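PDB 2Y44: glutamic acid/alanine-rich protein from Trypanosoma congolense, which is displayed on the parasite cell surface, where its elongated, helical ectodomain probably forms part of the protein coat. Local coordinates for residues A[152-155]-A[156-159]; A[133-136]-A[137-141]. All blocks are in the same frame, centred on the assembly; numbering follows the deposited sequence.

Contact 1: A[152-155]-A[156-159]; sequences IREH and GAVF
G156 and A157 take up the backbone carbonyls of I152 and R153 in the early turns of helix 149-183, a worked example of a helix whose i to i+4 pattern gives way locally to i to i+3 bonding. Regular i to i+4 bonds come first. G156 N donates to I152 O at 3.0 Å with an angle of 158° at the hydrogen, and A157 N reaches R153 O at 2.8 Å along a more bent path of 133°. A157 N also makes a weak bond to E154 O at 3.1 Å, so this one N-H is shared between two successive carbonyls. The bond from V158 N to E154 O is long and weak, at 3.5 Å. One residue on, F159 N pairs with G156 O at 2.9 Å, an i to i+3 bond.

The ring of F159 lies near the carbonyl of H155. With F159 CG beside its own backbone N (chi1 -52°), the ring turns back along the helix, and H155 O lies 3.5 Å from F159 CE2, approaching obliquely and about equally near CD2. Methyl-to-oxygen contacts are slighter. The methyl CB of A157 rests against the carbonyls of R153 and E154, and the bend of the E154 chain at chi2 brings OE1 to 4.1 Å from A157 CB.

The two buried residues, G156 and F159, belong to the inner side of the helix. F159 is inserted between helix 131-144, where it touches L134 and F138, and the long helix 57-107, where it packs on L88, A91, S92 and A95.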
ATOM      1  N   ILE A 152       3.706 -15.536  15.480  1.00 16.58           N
ATOM      2  CA  ILE A 152       3.767 -14.077  15.320  1.00 16.71           C
ATOM      3  C   ILE A 152       4.240 -13.686  13.919  1.00 17.09           C
ATOM      4  O   ILE A 152       3.670 -12.806  13.276  1.00 15.47           O
ATOM      5  CB  ILE A 152       4.696 -13.495  16.406  1.00 17.22           C
ATOM      6  CG1 ILE A 152       4.027 -13.666  17.800  1.00 18.06           C
ATOM      7  CG2 ILE A 152       5.092 -12.037  16.058  1.00 18.17           C
ATOM      8  CD1 ILE A 152       4.948 -13.459  18.981  1.00 19.22           C
ATOM      9  N   ARG A 153       5.285 -14.349  13.425  1.00 16.82           N
ATOM     10  CA  ARG A 153       5.777 -14.047  12.076  1.00 16.23           C
ATOM     11  C   ARG A 153       4.691 -14.404  11.038  1.00 19.98           C
ATOM     12  O   ARG A 153       4.538 -13.711  10.049  1.00 18.45           O
ATOM     13  CB  ARG A 153       7.043 -14.828  11.746  1.00 18.99           C
ATOM     14  CG  ARG A 153       8.355 -14.388  12.478  1.00 18.22           C
ATOM     15  CD  ARG A 153       9.447 -15.425  12.193  1.00 26.41           C
ATOM     16  NE  ARG A 153      10.517 -15.478  13.204  1.00 21.22           N
ATOM     17  CZ  ARG A 153      11.525 -14.610  13.235  1.00 21.27           C
ATOM     18  NH1 ARG A 153      11.542 -13.594  12.380  1.00 19.81           N
ATOM     19  NH2 ARG A 153      12.423 -14.664  14.201  1.00 16.55           N
ATOM     20  N   GLU A 154       3.940 -15.492  11.246  1.00 19.19           N
ATOM     21  CA  GLU A 154       2.907 -15.790  10.260  1.00 21.34           C
ATOM     22  C   GLU A 154       1.718 -14.844  10.292  1.00 21.01           C
ATOM     23  O   GLU A 154       1.201 -14.488   9.224  1.00 24.09           O
ATOM     24  CB  GLU A 154       2.461 -17.265  10.272  1.00 21.46           C
ATOM     25  CG  GLU A 154       3.572 -18.253   9.874  1.00 22.21           C
ATOM     26  CD  GLU A 154       4.106 -18.034   8.464  1.00 26.60           C
ATOM     27  OE1 GLU A 154       3.315 -17.743   7.532  1.00 32.00           O
ATOM     28  OE2 GLU A 154       5.347 -18.055   8.307  1.00 36.42           O
ATOM     29  N   HIS A 155       1.331 -14.397  11.484  1.00 20.35           N
ATOM     30  CA  HIS A 155       0.320 -13.349  11.643  1.00 22.74           C
ATOM     31  C   HIS A 155       0.743 -12.147  10.844  1.00 20.98           C
ATOM     32  O   HIS A 155      -0.060 -11.549  10.095  1.00 22.39           O
ATOM     33  CB  HIS A 155       0.209 -12.940  13.111  1.00 24.38           C
ATOM     34  CG  HIS A 155      -0.573 -13.900  13.943  1.00 34.57           C
ATOM     35  ND1 HIS A 155      -1.092 -13.564  15.176  1.00 41.10           N
ATOM     36  CD2 HIS A 155      -0.886 -15.201  13.743  1.00 36.70           C
ATOM     37  CE1 HIS A 155      -1.754 -14.597  15.665  1.00 43.07           C
ATOM     38  NE2 HIS A 155      -1.634 -15.607  14.820  1.00 41.67           N
ATOM     39  N   GLY A 156       2.002 -11.775  11.010  1.00 20.17           N
ATOM     40  CA  GLY A 156       2.493 -10.592  10.335  1.00 17.61           C
ATOM     41  C   GLY A 156       2.605 -10.792   8.842  1.00 20.07           C
ATOM     42  O   GLY A 156       2.413  -9.852   8.075  1.00 17.92           O
ATOM     43  N   ALA A 157       2.915 -12.024   8.430  1.00 18.00           N
ATOM     44  CA  ALA A 157       3.187 -12.282   7.014  1.00 18.85           C
ATOM     45  C   ALA A 157       1.969 -11.961   6.135  1.00 17.95           C
ATOM     46  O   ALA A 157       2.121 -11.594   4.986  1.00 18.60           O
ATOM     47  CB  ALA A 157       3.622 -13.705   6.813  1.00 21.16           C
ATOM     48  N   VAL A 158       0.764 -12.163   6.678  1.00 16.68           N
ATOM     49  CA  VAL A 158      -0.470 -11.813   5.995  1.00 16.00           C
ATOM     50  C   VAL A 158      -0.466 -10.333   5.573  1.00 15.73           C
ATOM     51  O   VAL A 158      -0.798  -9.996   4.428  1.00 17.39           O
ATOM     52  CB  VAL A 158      -1.696 -12.061   6.930  1.00 14.18           C
ATOM     53  CG1 VAL A 158      -2.977 -11.489   6.283  1.00 18.21           C
ATOM     54  CG2 VAL A 158      -1.871 -13.565   7.173  1.00 22.91           C
ATOM     55  N   PHE A 159      -0.028  -9.469   6.492  1.00 13.72           N
ATOM     56  CA  PHE A 159      -0.152  -8.026   6.289  1.00 12.70           C
ATOM     57  C   PHE A 159       1.016  -7.616   5.418  1.00 12.76           C
ATOM     58  O   PHE A 159       0.896  -6.725   4.580  1.00 15.66           O
ATOM     59  CB  PHE A 159      -0.175  -7.280   7.634  1.00 14.61           C
ATOM     60  CG  PHE A 159      -1.192  -7.807   8.585  1.00 12.82           C
ATOM     61  CD1 PHE A 159      -2.520  -7.957   8.184  1.00 21.68           C
ATOM     62  CD2 PHE A 159      -0.841  -8.131   9.896  1.00 13.45           C
ATOM     63  CE1 PHE A 159      -3.469  -8.484   9.061  1.00 24.83           C
ATOM     64  CE2 PHE A 159      -1.798  -8.625  10.782  1.00 20.24           C
ATOM     65  CZ  PHE A 159      -3.093  -8.801  10.372  1.00 22.03           C
TER

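Contact 2: A[133-136]-A[137-141]; sequences SLES and AFDAL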
ATOM      1  N   SER A 133       8.880  -2.064   6.950  1.00 17.01           N
ATOM      2  CA  SER A 133       8.760  -1.606   8.368  1.00 15.38           C
ATOM      3  C   SER A 133       7.802  -2.497   9.178  1.00 14.48           C
ATOM      4  O   SER A 133       8.046  -2.810  10.354  1.00 14.61           O
ATOM      5  CB  SER A 133       8.303  -0.153   8.466  1.00 15.66           C
ATOM      6  OG  SER A 133       6.979  -0.005   7.964  1.00 19.00           O
ATOM      7  N   LEU A 134       6.756  -2.951   8.508  1.00 14.92           N
ATOM      8  CA  LEU A 134       5.783  -3.869   9.102  1.00 15.37           C
ATOM      9  C   LEU A 134       6.429  -5.241   9.372  1.00 15.43           C
ATOM     10  O   LEU A 134       6.364  -5.739  10.495  1.00 16.63           O
ATOM     11  CB  LEU A 134       4.606  -3.984   8.148  1.00 17.14           C
ATOM     12  CG  LEU A 134       3.495  -4.963   8.397  1.00 23.12           C
ATOM     13  CD1 LEU A 134       2.815  -4.477   9.678  1.00 20.16           C
ATOM     14  CD2 LEU A 134       2.513  -4.877   7.181  1.00 22.82           C
ATOM     15  N   GLU A 135       7.184  -5.778   8.405  1.00 16.12           N
ATOM     16  CA  GLU A 135       7.877  -7.049   8.662  1.00 16.03           C
ATOM     17  C   GLU A 135       8.869  -6.931   9.821  1.00 15.89           C
ATOM     18  O   GLU A 135       9.006  -7.842  10.649  1.00 16.16           O
ATOM     19  CB  GLU A 135       8.604  -7.520   7.393  1.00 16.21           C
ATOM     20  CG  GLU A 135       9.246  -8.888   7.542  1.00 19.76           C
ATOM     21  CD  GLU A 135       9.691  -9.441   6.194  1.00 33.72           C
ATOM     22  OE1 GLU A 135      10.636  -8.880   5.596  1.00 35.96           O
ATOM     23  OE2 GLU A 135       9.079 -10.412   5.721  1.00 36.62           O
ATOM     24  N   SER A 136       9.623  -5.836   9.859  1.00 14.84           N
ATOM     25  CA  SER A 136      10.597  -5.660  10.912  1.00 16.52           C
ATOM     26  C   SER A 136       9.936  -5.639  12.286  1.00 16.37           C
ATOM     27  O   SER A 136      10.424  -6.288  13.233  1.00 14.98           O
ATOM     28  CB  SER A 136      11.351  -4.364  10.690  1.00 18.65           C
ATOM     29  OG  SER A 136      12.157  -4.507   9.519  1.00 24.24           O
ATOM     30  N   ALA A 137       8.801  -4.946  12.366  1.00 13.51           N
ATOM     31  CA  ALA A 137       8.077  -4.818  13.634  1.00 14.56           C
ATOM     32  C   ALA A 137       7.627  -6.208  14.128  1.00 13.48           C
ATOM     33  O   ALA A 137       7.750  -6.521  15.315  1.00 13.89           O
ATOM     34  CB  ALA A 137       6.858  -3.865  13.482  1.00 13.58           C
ATOM     35  N   PHE A 138       7.104  -7.029  13.235  1.00 14.37           N
ATOM     36  CA  PHE A 138       6.680  -8.365  13.662  1.00 13.50           C
ATOM     37  C   PHE A 138       7.877  -9.238  14.010  1.00 14.72           C
ATOM     38  O   PHE A 138       7.795 -10.019  14.950  1.00 16.52           O
ATOM     39  CB  PHE A 138       5.819  -9.041  12.583  1.00 14.19           C
ATOM     40  CG  PHE A 138       4.364  -8.670  12.667  1.00 15.57           C
ATOM     41  CD1 PHE A 138       3.506  -9.409  13.454  1.00 13.21           C
ATOM     42  CD2 PHE A 138       3.879  -7.583  11.979  1.00 14.24           C
ATOM     43  CE1 PHE A 138       2.163  -9.072  13.592  1.00 12.28           C
ATOM     44  CE2 PHE A 138       2.510  -7.245  12.086  1.00 12.77           C
ATOM     45  CZ  PHE A 138       1.668  -7.998  12.879  1.00 15.01           C
ATOM     46  N   ASP A 139       8.957  -9.174  13.202  1.00 12.83           N
ATOM     47  CA  ASP A 139      10.235  -9.885  13.543  1.00 15.29           C
ATOM     48  C   ASP A 139      10.700  -9.547  14.979  1.00 13.27           C
ATOM     49  O   ASP A 139      11.151 -10.407  15.741  1.00 12.83           O
ATOM     50  CB  ASP A 139      11.369  -9.506  12.569  1.00 16.10           C
ATOM     51  CG  ASP A 139      11.302 -10.260  11.230  1.00 17.62           C
ATOM     52  OD1 ASP A 139      10.476 -11.180  11.092  1.00 21.23           O
ATOM     53  OD2 ASP A 139      12.104  -9.908  10.333  1.00 22.21           O
ATOM     54  N   ALA A 140      10.635  -8.262  15.333  1.00 12.09           N
ATOM     55  CA  ALA A 140      11.128  -7.804  16.627  1.00 12.16           C
ATOM     56  C   ALA A 140      10.298  -8.394  17.740  1.00 12.58           C
ATOM     57  O   ALA A 140      10.847  -8.870  18.738  1.00 11.33           O
ATOM     58  CB  ALA A 140      11.092  -6.253  16.695  1.00 12.70           C
ATOM     59  N   LEU A 141       8.984  -8.391  17.537  1.00 10.94           N
ATOM     60  CA  LEU A 141       8.089  -9.006  18.518  1.00 12.75           C
ATOM     61  C   LEU A 141       8.304 -10.534  18.624  1.00 13.72           C
ATOM     62  O   LEU A 141       8.436 -11.064  19.722  1.00 13.28           O
ATOM     63  CB  LEU A 141       6.631  -8.677  18.220  1.00 14.31           C
ATOM     64  CG  LEU A 141       5.619  -9.174  19.277  1.00 10.30           C
ATOM     65  CD1 LEU A 141       5.889  -8.564  20.699  1.00 15.22           C
ATOM     66  CD2 LEU A 141       4.204  -8.777  18.775  1.00 16.48           C
TER
HETATM   67  O   HOH W   1       8.087 -10.795  10.395  1.00 28.58           O
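L134 and F138, one turn apart on helix 131-144, set their side chains side by side and pointing the same way, the familiar i to i+4 pairing of an amphipathic helix in an all-helical bundle. The touching branch of the leucine is CD1, which lies 3.7 Å from F138 CE2. Anti placement of CG relative to the backbone N of L134 (chi1 174°) lets this branch run along the helix to the ring. The same side of the ring also meets backbone: L134 O sits at its edge, in plane, 3.4 Å from F138 CD2.

Beneath these side chains the backbone is regular. A137, F138, D139 and A140 each donate to the carbonyl four residues earlier. The bond from F138 N to L134 O is 3.1 Å long, and L134 O thus serves both the ring edge and the N-H of the same residue. From D139 N to E135 O the bond is 2.9 Å and nearly straight, at 171°.

On the outer side, the carboxylates of E135 and D139 have almost parallel planes, 7° apart, while E135 OE1 and D139 OD2 stay 5.1 Å from each other. Any mutual repulsion is probably eased by R153 of helix 149-183, which forms a salt bridge with D139 OD1. Helix 2-16 meets this turn too: Q14 packs on L134 and A137 and bonds S133 OG, while V11 touches F138.

A water links the E135 backbone carbonyl to the D139 carboxylate, donating to E135 O at 3.1 Å and to D139 OD1 at 2.5 Å, an unusually short separation whose exact length is doubtful.

The two contacts lie on consecutive helices, 131-144 and 149-183, with centres about 9 Å apart, and each is partly buried. Contact 2 keeps an even i to i+4 ladder and adds a leucine-phenylalanine pair and a water bridge; in contact 1 the ladder gives way locally to i to i+3 bonding. Both bring a carbonyl to a phenylalanine ring, in plane at the edge in contact 2, obliquely in contact 1. Their inner faces join directly. F138 CD1 packs 3.5 Å from G156 CA, close approach being possible where the residue has no side chain, and L134 CD2 lies 3.6 Å from F159 O. Nearer the surface the chemistry becomes ionic, with R153 NH1 and D139 OD1 2.9 Å apart.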